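Long-range contact in putative hydrolase (Shewanella frigidimarina, PDB 3LHO), which probably acts as an iron-dependent dioxygenase of the 2-oxoadipate dioxygenase/decarboxylase family: residues R45-A50 with S97-E102. Numbering follows the deposited sequence.
Sequences RTFNIA and SELLVE. With SO4 (sulfate ion), chain C.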
loop_
_atom_site.group_PDB
_atom_site.type_symbol
_atom_site.label_atom_id
_atom_site.label_comp_id
_atom_site.label_asym_id
_atom_site.label_seq_id
_atom_site.Cartn_x
_atom_site.Cartn_y
_atom_site.Cartn_z
ATOM N N ARG A 45 4.365 2.425 3.026
ATOM C CA ARG A 45 5.542 1.750 3.590
ATOM C C ARG A 45 6.615 2.767 3.911
ATOM O O ARG A 45 6.718 3.762 3.242
ATOM C CB ARG A 45 6.131 0.842 2.537
ATOM C CG ARG A 45 5.208 -0.308 2.152
ATOM C CD ARG A 45 5.874 -1.171 1.140
ATOM N NE ARG A 45 5.185 -2.447 1.025
ATOM C CZ ARG A 45 5.596 -3.493 0.315
ATOM N NH1 ARG A 45 6.712 -3.441 -0.387
ATOM N NH2 ARG A 45 4.873 -4.613 0.320
ATOM N N THR A 46 7.466 2.485 4.884
ATOM C CA THR A 46 8.622 3.362 5.147
ATOM C C THR A 46 9.612 2.586 6.003
ATOM O O THR A 46 9.449 1.352 6.164
ATOM C CB THR A 46 8.215 4.685 5.816
ATOM O OG1 THR A 46 9.330 5.606 5.791
ATOM C CG2 THR A 46 7.739 4.466 7.240
ATOM N N PHE A 47 10.662 3.265 6.466
ATOM C CA PHE A 47 11.631 2.683 7.422
ATOM C C PHE A 47 11.524 3.339 8.779
ATOM O O PHE A 47 11.082 4.475 8.878
ATOM C CB PHE A 47 13.055 2.901 6.907
ATOM C CG PHE A 47 13.300 2.353 5.533
ATOM C CD1 PHE A 47 13.459 1.021 5.328
ATOM C CD2 PHE A 47 13.386 3.197 4.443
ATOM C CE1 PHE A 47 13.701 0.510 4.065
ATOM C CE2 PHE A 47 13.620 2.696 3.190
ATOM C CZ PHE A 47 13.766 1.345 3.001
ATOM N N ASN A 48 11.973 2.657 9.842
ATOM C CA ASN A 48 11.954 3.248 11.183
ATOM C C ASN A 48 13.130 4.249 11.441
ATOM O O ASN A 48 13.837 4.208 12.461
ATOM C CB ASN A 48 11.917 2.128 12.229
ATOM C CG ASN A 48 13.228 1.398 12.300
ATOM O OD1 ASN A 48 14.023 1.418 11.336
ATOM N ND2 ASN A 48 13.508 0.825 13.443
ATOM N N ILE A 49 13.333 5.153 10.493
ATOM C CA ILE A 49 14.363 6.190 10.569
ATOM C C ILE A 49 13.532 7.476 10.853
ATOM O O ILE A 49 12.539 7.747 10.142
ATOM C CB ILE A 49 15.152 6.286 9.235
ATOM C CG1 ILE A 49 16.026 5.028 9.036
ATOM C CG2 ILE A 49 16.014 7.555 9.178
ATOM C CD1 ILE A 49 16.727 4.889 7.727
ATOM N N ALA A 50 13.908 8.213 11.906
ATOM C CA ALA A 50 13.104 9.316 12.469
ATOM C C ALA A 50 12.560 10.247 11.390
ATOM O O ALA A 50 11.359 10.616 11.344
ATOM C CB ALA A 50 13.966 10.130 13.513
ATOM N N SER A 97 3.011 0.778 7.431
ATOM C CA SER A 97 4.006 -0.084 8.071
ATOM C C SER A 97 5.403 0.545 7.955
ATOM O O SER A 97 5.611 1.496 7.179
ATOM C CB SER A 97 3.970 -1.479 7.463
ATOM O OG SER A 97 4.395 -1.494 6.104
ATOM N N GLU A 98 6.325 0.094 8.795
ATOM C CA GLU A 98 7.718 0.524 8.702
ATOM C C GLU A 98 8.627 -0.665 8.951
ATOM O O GLU A 98 8.392 -1.420 9.856
ATOM C CB GLU A 98 8.083 1.651 9.682
ATOM C CG GLU A 98 8.042 1.312 11.115
ATOM C CD GLU A 98 8.373 2.497 12.021
ATOM O OE1 GLU A 98 8.513 3.684 11.586
ATOM O OE2 GLU A 98 8.437 2.240 13.200
ATOM N N LEU A 99 9.669 -0.767 8.142
ATOM C CA LEU A 99 10.653 -1.819 8.302
ATOM C C LEU A 99 11.579 -1.492 9.469
ATOM O O LEU A 99 12.033 -0.370 9.637
ATOM C CB LEU A 99 11.471 -1.956 6.999
ATOM C CG LEU A 99 12.422 -3.170 6.858
ATOM C CD1 LEU A 99 11.656 -4.455 6.618
ATOM C CD2 LEU A 99 13.385 -2.909 5.693
ATOM N N LEU A 100 11.894 -2.501 10.275
ATOM C CA LEU A 100 12.809 -2.296 11.383
ATOM C C LEU A 100 14.240 -2.505 10.876
ATOM O O LEU A 100 14.720 -3.628 10.752
ATOM C CB LEU A 100 12.443 -3.271 12.503
ATOM C CG LEU A 100 10.986 -3.185 12.989
ATOM C CD1 LEU A 100 10.745 -4.283 14.004
ATOM C CD2 LEU A 100 10.724 -1.815 13.646
ATOM N N VAL A 101 14.912 -1.401 10.565
ATOM C CA VAL A 101 16.200 -1.440 9.866
ATOM C C VAL A 101 17.295 -2.174 10.636
ATOM O O VAL A 101 18.176 -2.780 10.025
ATOM C CB VAL A 101 16.645 -0.034 9.496
ATOM C CG1 VAL A 101 18.074 -0.035 8.913
ATOM C CG2 VAL A 101 15.609 0.538 8.487
ATOM N N GLU A 102 17.193 -2.173 11.965
ATOM C CA GLU A 102 18.172 -2.831 12.810
ATOM C C GLU A 102 18.161 -4.346 12.667
ATOM O O GLU A 102 19.052 -4.994 13.164
ATOM C CB GLU A 102 17.945 -2.497 14.298
ATOM C CG GLU A 102 18.079 -1.016 14.621
ATOM C CD GLU A 102 16.861 -0.187 14.234
ATOM O OE1 GLU A 102 15.760 -0.780 13.893
ATOM O OE2 GLU A 102 17.059 1.071 14.223
HETATM S S SO4 C . 17.292 8.047 13.294
HETATM O O1 SO4 C . 17.017 9.401 12.820
HETATM O O2 SO4 C . 16.072 7.227 13.317
HETATM O O3 SO4 C . 18.320 7.457 12.431
HETATM O O4 SO4 C . 17.758 8.138 14.679
HETATM O O HOH W 1 16.521 2.604 12.109
#
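Phe47 pairs with Leu99 where the ends of strands 39-47 and 93-99 run parallel, the axes of 45-47 and 97-99 being 37° apart: Leu99 N gives a hydrogen bond to Thr46 O (2.9 Å), and Asn48 N another to Leu99 O (3.0 Å). Beyond this ladder the Asn48 side chain takes over. With CG between the backbone N and the carbonyl carbon (chi1 71°), the amide turns toward 97-102, where a short 3-10 segment begins at Val101. Asn48 OD1 accepts Val101 N in a nearly straight bond (3.1 Å), although the donor sits above the carbonyl plane. On the other branch, Asn48 ND2 donates within its amide plane to the syn lone pair of Glu102 OE1 (2.8 Å); the carboxylate is turned 77° from the amide. A water joins Asn48 OD1 to Glu102 OE2. With an alanine in place of Asn48, Val101 N would probably lose this acceptor and the Glu102 carboxylate would be set free to turn.

Phe47 and Leu99 lie side by side, with Leu99 CD2 at the ring edge, 3.8 Å from Phe47 CE1, while Val101 CG2 packs on Phe47 CB. Helix 151-159 adds Val156 against Phe47 and Ala153 against Leu99. Thr46 and Glu98 project from the other face, where Thr46 CG2 meets Glu98 CB at 3.7 Å. The Glu98 carboxylate reaches past Asn48 CB to accept Leu54 N through OE1, and Thr46 OG1 bonds to Val52 O. An inverse gamma turn centred on Asn48 takes the chain out of its strand. The contact joins neighbouring parallel strands of the mixed sheet in this glyoxalase-clan fold, with the Asn48 amide tying the end of strand 39-47 to the 3-10 segment that follows strand 93-99.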